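PDB 6AVX: carboxylesterase SOBER1 from Arabidopsis thaliana, which hydrolyses carboxylic esters with short acyl chains and phosphatidylcholine, and damps the hypersensitive response triggered by the bacterial effector AvrBsT. Local coordinates for residues P41-C50 and M56-L65. The protein carries 1 engineered substitution. Residues are numbered along the deposited sequence; the frame is centred on the assembly and turned at random.
Sequences PSAPFNPVTC and MRSWFDVPEL
The carboxylate of D61 grips T49 twice: OD1 takes the backbone N of T49 at 2.8 Å, nearly straight at 173°, and OD2 meets T49 OG1 at 2.6 Å. Each oxygen offers its syn lone pair, and these two bonds fix the rotation of the carboxylate at the start of the 3-10 turn, where C50 N also bonds to V62 O. At the other end R57 NH2 donates to A43 O (2.8 Å), which lies in the guanidinium plane. That flat group lies between S42 CB over one face and F45 CE2 over the opposite face, the ring tilted 41° to the guanidinium plane, while R57 CG sits over the ring as a CH-pi contact. Between the two ends N46 and M56 form an antiparallel hydrogen-bonded pair, and S58 N reaches P44 O. With its CG beside the backbone N (chi1 -68°), N46 turns ND2 onto S58 O at 2.8 Å, in the carbonyl plane. One water joins P47 O to S58 OG, which also bonds to Q109. Apolar contacts fill in around these bonds. A43 CB stands over the six-membered ring of W59, 3.6 Å from its centroid, and W59 NE1 bonds to H12 O. V48 CG2 packs on M56 CG, and C50 SG lies 3.7 Å from L65 CD1. L65 comes within about 7 Å of S108, side chain to side chain, S108 being the probable nucleophile. The contact joins strand 45-48 to the end of strand 54-57 in a beta hairpin, and then to the loop that follows it, set outside the parallel sheet of an alpha/beta hydrolase, with L65 near, without touching, the probable catalytic triad.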
ATOM      1  N   PRO A  41       3.566 -10.705  -4.863  1.00  6.25           N
ATOM      2  CA  PRO A  41       2.561 -11.773  -4.746  1.00  6.19           C
ATOM      3  C   PRO A  41       1.364 -11.486  -5.635  1.00  6.38           C
ATOM      4  O   PRO A  41       1.188 -10.375  -6.150  1.00  6.94           O
ATOM      5  CB  PRO A  41       2.174 -11.737  -3.265  1.00  7.77           C
ATOM      6  CG  PRO A  41       2.388 -10.311  -2.884  1.00  6.96           C
ATOM      7  CD  PRO A  41       3.634  -9.901  -3.638  1.00  6.16           C
ATOM      8  N   SER A  42       0.496 -12.495  -5.790  1.00  5.69           N
ATOM      9  CA  SER A  42      -0.728 -12.355  -6.567  1.00  6.26           C
ATOM     10  C   SER A  42      -1.934 -12.631  -5.684  1.00  6.38           C
ATOM     11  O   SER A  42      -1.968 -13.639  -4.968  1.00  6.69           O
ATOM     12  CB  SER A  42      -0.737 -13.317  -7.743  1.00  6.64           C
ATOM     13  OG  SER A  42       0.233 -12.930  -8.690  1.00  7.48           O
ATOM     14  N   ALA A  43      -2.917 -11.753  -5.749  1.00  5.68           N
ATOM     15  CA  ALA A  43      -4.114 -11.914  -4.956  1.00  5.78           C
ATOM     16  C   ALA A  43      -4.906 -13.134  -5.436  1.00  6.04           C
ATOM     17  O   ALA A  43      -4.846 -13.507  -6.610  1.00  6.11           O
ATOM     18  CB  ALA A  43      -5.010 -10.681  -5.079  1.00  6.32           C
ATOM     19  N   PRO A  44      -5.709 -13.734  -4.567  1.00  5.81           N
ATOM     20  CA  PRO A  44      -6.592 -14.818  -4.998  1.00  4.75           C
ATOM     21  C   PRO A  44      -7.667 -14.319  -5.933  1.00  5.43           C
ATOM     22  O   PRO A  44      -7.990 -13.128  -5.993  1.00  6.12           O
ATOM     23  CB  PRO A  44      -7.232 -15.311  -3.695  1.00  6.11           C
ATOM     24  CG  PRO A  44      -6.382 -14.755  -2.590  1.00  6.34           C
ATOM     25  CD  PRO A  44      -5.888 -13.435  -3.139  1.00  6.10           C
ATOM     26  N   PHE A  45      -8.254 -15.273  -6.656  1.00  6.29           N
ATOM     27  CA  PHE A  45      -9.443 -15.026  -7.468  1.00  6.67           C
ATOM     28  C   PHE A  45     -10.663 -14.952  -6.558  1.00  6.78           C
ATOM     29  O   PHE A  45     -11.096 -15.962  -5.988  1.00  8.85           O
ATOM     30  CB  PHE A  45      -9.605 -16.129  -8.515  1.00  6.19           C
ATOM     31  CG  PHE A  45      -8.611 -16.026  -9.623  1.00  6.71           C
ATOM     32  CD1 PHE A  45      -8.781 -15.086 -10.624  1.00  7.44           C
ATOM     33  CD2 PHE A  45      -7.487 -16.818  -9.649  1.00  8.20           C
ATOM     34  CE1 PHE A  45      -7.862 -14.950 -11.637  1.00  8.81           C
ATOM     35  CE2 PHE A  45      -6.552 -16.692 -10.685  1.00  9.22           C
ATOM     36  CZ  PHE A  45      -6.746 -15.742 -11.666  1.00 10.46           C
ATOM     37  N   ASN A  46     -11.250 -13.766  -6.445  1.00  5.88           N
ATOM     38  CA  ASN A  46     -12.409 -13.526  -5.604  1.00  7.45           C
ATOM     39  C   ASN A  46     -13.477 -12.819  -6.424  1.00  7.89           C
ATOM     40  O   ASN A  46     -13.155 -12.077  -7.366  1.00  7.62           O
ATOM     41  CB  ASN A  46     -12.055 -12.605  -4.425  1.00  7.08           C
ATOM     42  CG  ASN A  46     -11.134 -13.247  -3.431  1.00  6.54           C
ATOM     43  OD1 ASN A  46     -11.477 -14.238  -2.788  1.00  6.83           O
ATOM     44  ND2 ASN A  46      -9.955 -12.685  -3.263  1.00  7.65           N
ATOM     45  N   PRO A  47     -14.755 -12.994  -6.084  1.00  7.12           N
ATOM     46  CA  PRO A  47     -15.785 -12.136  -6.680  1.00  7.77           C
ATOM     47  C   PRO A  47     -15.606 -10.699  -6.217  1.00  8.16           C
ATOM     48  O   PRO A  47     -15.162 -10.422  -5.097  1.00  9.42           O
ATOM     49  CB  PRO A  47     -17.100 -12.717  -6.145  1.00  9.37           C
ATOM     50  CG  PRO A  47     -16.732 -13.975  -5.455  1.00 11.06           C
ATOM     51  CD  PRO A  47     -15.316 -13.888  -5.062  1.00  7.11           C
ATOM     52  N   VAL A  48     -15.929  -9.765  -7.103  1.00  7.93           N
ATOM     53  CA  VAL A  48     -15.751  -8.344  -6.822  1.00  7.04           C
ATOM     54  C   VAL A  48     -17.074  -7.617  -7.044  1.00  8.44           C
ATOM     55  O   VAL A  48     -17.603  -7.589  -8.167  1.00  8.89           O
ATOM     56  CB  VAL A  48     -14.627  -7.724  -7.663  1.00  7.46           C
ATOM     57  CG1 VAL A  48     -14.481  -6.249  -7.358  1.00 11.82           C
ATOM     58  CG2 VAL A  48     -13.325  -8.458  -7.406  1.00  7.87           C
ATOM     59  N   THR A  49     -17.585  -7.006  -5.977  1.00  9.60           N
ATOM     60  CA  THR A  49     -18.912  -6.404  -6.008  1.00  9.70           C
ATOM     61  C   THR A  49     -19.014  -5.268  -7.026  1.00 10.78           C
ATOM     62  O   THR A  49     -20.018  -5.158  -7.741  1.00 11.82           O
ATOM     63  CB  THR A  49     -19.273  -5.952  -4.596  1.00 11.65           C
ATOM     64  OG1 THR A  49     -19.387  -7.103  -3.747  1.00 10.68           O
ATOM     65  CG2 THR A  49     -20.568  -5.178  -4.567  1.00 13.46           C
ATOM     66  N   CYS A  50     -17.994  -4.420  -7.137  1.00 10.16           N
ATOM     67  CA  CYS A  50     -18.095  -3.311  -8.083  1.00 10.49           C
ATOM     68  C   CYS A  50     -18.120  -3.805  -9.521  1.00 12.11           C
ATOM     69  O   CYS A  50     -18.513  -3.046 -10.418  1.00 13.05           O
ATOM     70  CB  CYS A  50     -16.973  -2.294  -7.861  1.00 13.58           C
ATOM     71  SG  CYS A  50     -15.314  -2.884  -8.210  1.00 13.19           S
ATOM     72  N   MET A  56     -12.016 -12.204 -10.255  1.00  7.32           N
ATOM     73  CA  MET A  56     -10.738 -11.718 -10.754  1.00  7.02           C
ATOM     74  C   MET A  56      -9.788 -11.686  -9.572  1.00  5.97           C
ATOM     75  O   MET A  56     -10.208 -11.811  -8.424  1.00  6.86           O
ATOM     76  CB  MET A  56     -10.907 -10.327 -11.376  1.00  8.04           C
ATOM     77  CG  MET A  56     -11.480  -9.292 -10.411  1.00  8.06           C
ATOM     78  SD  MET A  56     -12.107  -7.828 -11.247  1.00 10.68           S
ATOM     79  CE  MET A  56     -13.486  -8.532 -12.162  1.00 14.75           C
ATOM     80  N   ARG A  57      -8.508 -11.502  -9.846  1.00  6.23           N
ATOM     81  CA  ARG A  57      -7.575 -11.359  -8.739  1.00  5.34           C
ATOM     82  C   ARG A  57      -7.925 -10.088  -7.986  1.00  7.02           C
ATOM     83  O   ARG A  57      -8.050  -9.010  -8.581  1.00  6.94           O
ATOM     84  CB  ARG A  57      -6.142 -11.291  -9.238  1.00  6.33           C
ATOM     85  CG  ARG A  57      -5.644 -12.572  -9.847  1.00  6.60           C
ATOM     86  CD  ARG A  57      -4.111 -12.619  -9.839  1.00  7.15           C
ATOM     87  NE  ARG A  57      -3.599 -13.825 -10.493  1.00  7.95           N
ATOM     88  CZ  ARG A  57      -3.553 -15.022  -9.932  1.00  8.52           C
ATOM     89  NH1 ARG A  57      -3.106 -16.058 -10.632  1.00 10.32           N
ATOM     90  NH2 ARG A  57      -3.923 -15.214  -8.683  1.00  8.29           N
ATOM     91  N   SER A  58      -8.104 -10.202  -6.678  1.00  5.38           N
ATOM     92  CA  SER A  58      -8.558  -9.080  -5.869  1.00  5.82           C
ATOM     93  C   SER A  58      -8.150  -9.326  -4.428  1.00  5.90           C
ATOM     94  O   SER A  58      -8.460 -10.377  -3.861  1.00  5.74           O
ATOM     95  CB  SER A  58     -10.072  -8.974  -5.952  1.00  6.02           C
ATOM     96  OG  SER A  58     -10.523  -7.940  -5.107  1.00  6.21           O
ATOM     97  N   TRP A  59      -7.466  -8.351  -3.822  1.00  5.41           N
ATOM     98  CA  TRP A  59      -7.035  -8.522  -2.441  1.00  5.54           C
ATOM     99  C   TRP A  59      -8.201  -8.576  -1.465  1.00  5.14           C
ATOM    100  O   TRP A  59      -8.127  -9.275  -0.455  1.00  5.54           O
ATOM    101  CB  TRP A  59      -6.068  -7.405  -2.032  1.00  6.15           C
ATOM    102  CG  TRP A  59      -4.774  -7.437  -2.780  1.00  5.63           C
ATOM    103  CD1 TRP A  59      -4.356  -6.554  -3.731  1.00  6.97           C
ATOM    104  CD2 TRP A  59      -3.741  -8.419  -2.658  1.00  5.69           C
ATOM    105  NE1 TRP A  59      -3.130  -6.937  -4.209  1.00  6.67           N
ATOM    106  CE2 TRP A  59      -2.729  -8.076  -3.575  1.00  5.77           C
ATOM    107  CE3 TRP A  59      -3.567  -9.559  -1.872  1.00  6.03           C
ATOM    108  CZ2 TRP A  59      -1.571  -8.834  -3.730  1.00  6.62           C
ATOM    109  CZ3 TRP A  59      -2.423 -10.304  -2.037  1.00  7.07           C
ATOM    110  CH2 TRP A  59      -1.441  -9.937  -2.947  1.00  8.46           C
ATOM    111  N   PHE A  60      -9.243  -7.778  -1.691  1.00  5.60           N
ATOM    112  CA  PHE A  60     -10.384  -7.667  -0.787  1.00  5.41           C
ATOM    113  C   PHE A  60     -11.518  -7.042  -1.596  1.00  5.65           C
ATOM    114  O   PHE A  60     -11.284  -6.411  -2.619  1.00  6.36           O
ATOM    115  CB  PHE A  60     -10.033  -6.849   0.464  1.00  6.01           C
ATOM    116  CG  PHE A  60      -9.578  -5.439   0.175  1.00  6.99           C
ATOM    117  CD1 PHE A  60     -10.509  -4.437  -0.062  1.00  7.10           C
ATOM    118  CD2 PHE A  60      -8.233  -5.092   0.168  1.00  7.27           C
ATOM    119  CE1 PHE A  60     -10.096  -3.128  -0.332  1.00  8.72           C
ATOM    120  CE2 PHE A  60      -7.826  -3.773  -0.091  1.00  7.44           C
ATOM    121  CZ  PHE A  60      -8.760  -2.803  -0.336  1.00  7.65           C
ATOM    122  N   ASP A  61     -12.750  -7.212  -1.142  1.00  6.77           N
ATOM    123  CA  ASP A  61     -13.863  -6.771  -1.965  1.00  6.62           C
ATOM    124  C   ASP A  61     -13.924  -5.255  -1.996  1.00  7.78           C
ATOM    125  O   ASP A  61     -13.661  -4.583  -0.996  1.00  8.52           O
ATOM    126  CB  ASP A  61     -15.175  -7.349  -1.452  1.00  8.43           C
ATOM    127  CG  ASP A  61     -16.295  -7.257  -2.468  1.00  9.41           C
ATOM    128  OD1 ASP A  61     -16.026  -7.083  -3.677  1.00  9.23           O
ATOM    129  OD2 ASP A  61     -17.457  -7.386  -2.021  1.00 13.35           O
ATOM    130  N   VAL A  62     -14.306  -4.733  -3.156  1.00  8.88           N
ATOM    131  CA  VAL A  62     -14.435  -3.305  -3.434  1.00 11.25           C
ATOM    132  C   VAL A  62     -15.896  -3.086  -3.816  1.00 11.03           C
ATOM    133  O   VAL A  62     -16.324  -3.532  -4.891  1.00 10.95           O
ATOM    134  CB  VAL A  62     -13.483  -2.878  -4.561  1.00 10.69           C
ATOM    135  CG1 VAL A  62     -13.665  -1.398  -4.887  1.00 13.51           C
ATOM    136  CG2 VAL A  62     -12.037  -3.192  -4.179  1.00 13.31           C
ATOM    137  N   PRO A  63     -16.706  -2.459  -2.964  1.00 11.80           N
ATOM    138  CA  PRO A  63     -18.141  -2.356  -3.275  1.00 15.08           C
ATOM    139  C   PRO A  63     -18.468  -1.431  -4.429  1.00 14.08           C
ATOM    140  O   PRO A  63     -19.422  -1.703  -5.165  1.00 16.88           O
ATOM    141  CB  PRO A  63     -18.757  -1.837  -1.965  1.00 19.87           C
ATOM    142  CG  PRO A  63     -17.785  -2.190  -0.904  1.00 20.67           C
ATOM    143  CD  PRO A  63     -16.424  -2.140  -1.553  1.00 14.67           C
ATOM    144  N   GLU A  64     -17.707  -0.359  -4.618  1.00 13.94           N
ATOM    145  CA  GLU A  64     -18.159   0.734  -5.458  1.00 23.91           C
ATOM    146  C   GLU A  64     -16.969   1.448  -6.057  1.00 24.79           C
ATOM    147  O   GLU A  64     -15.896   1.542  -5.449  1.00 22.90           O
ATOM    148  CB  GLU A  64     -18.937   1.787  -4.661  1.00 33.40           C
ATOM    149  CG  GLU A  64     -20.415   1.518  -4.516  1.00 44.31           C
ATOM    150  CD  GLU A  64     -21.207   2.785  -4.240  1.00 61.36           C
ATOM    151  OE1 GLU A  64     -20.601   3.878  -4.212  1.00 51.85           O
ATOM    152  OE2 GLU A  64     -22.439   2.687  -4.052  1.00 71.21           O
ATOM    153  N   LEU A  65     -17.196   1.989  -7.241  1.00 24.43           N
ATOM    154  CA  LEU A  65     -16.271   2.927  -7.823  1.00 28.37           C
ATOM    155  C   LEU A  65     -17.060   4.190  -8.187  1.00 34.08           C
ATOM    156  O   LEU A  65     -18.255   4.122  -8.510  1.00 24.40           O
ATOM    157  CB  LEU A  65     -15.588   2.313  -9.040  1.00 21.59           C
ATOM    158  CG  LEU A  65     -14.893   0.966  -8.787  1.00 29.40           C
ATOM    159  CD1 LEU A  65     -14.585   0.257 -10.101  1.00 40.28           C
ATOM    160  CD2 LEU A  65     -13.625   1.099  -7.952  1.00 30.08           C
TER
HETATM  161  O   HOH W   1     -12.703  -9.178  -3.891  1.00 10.77           O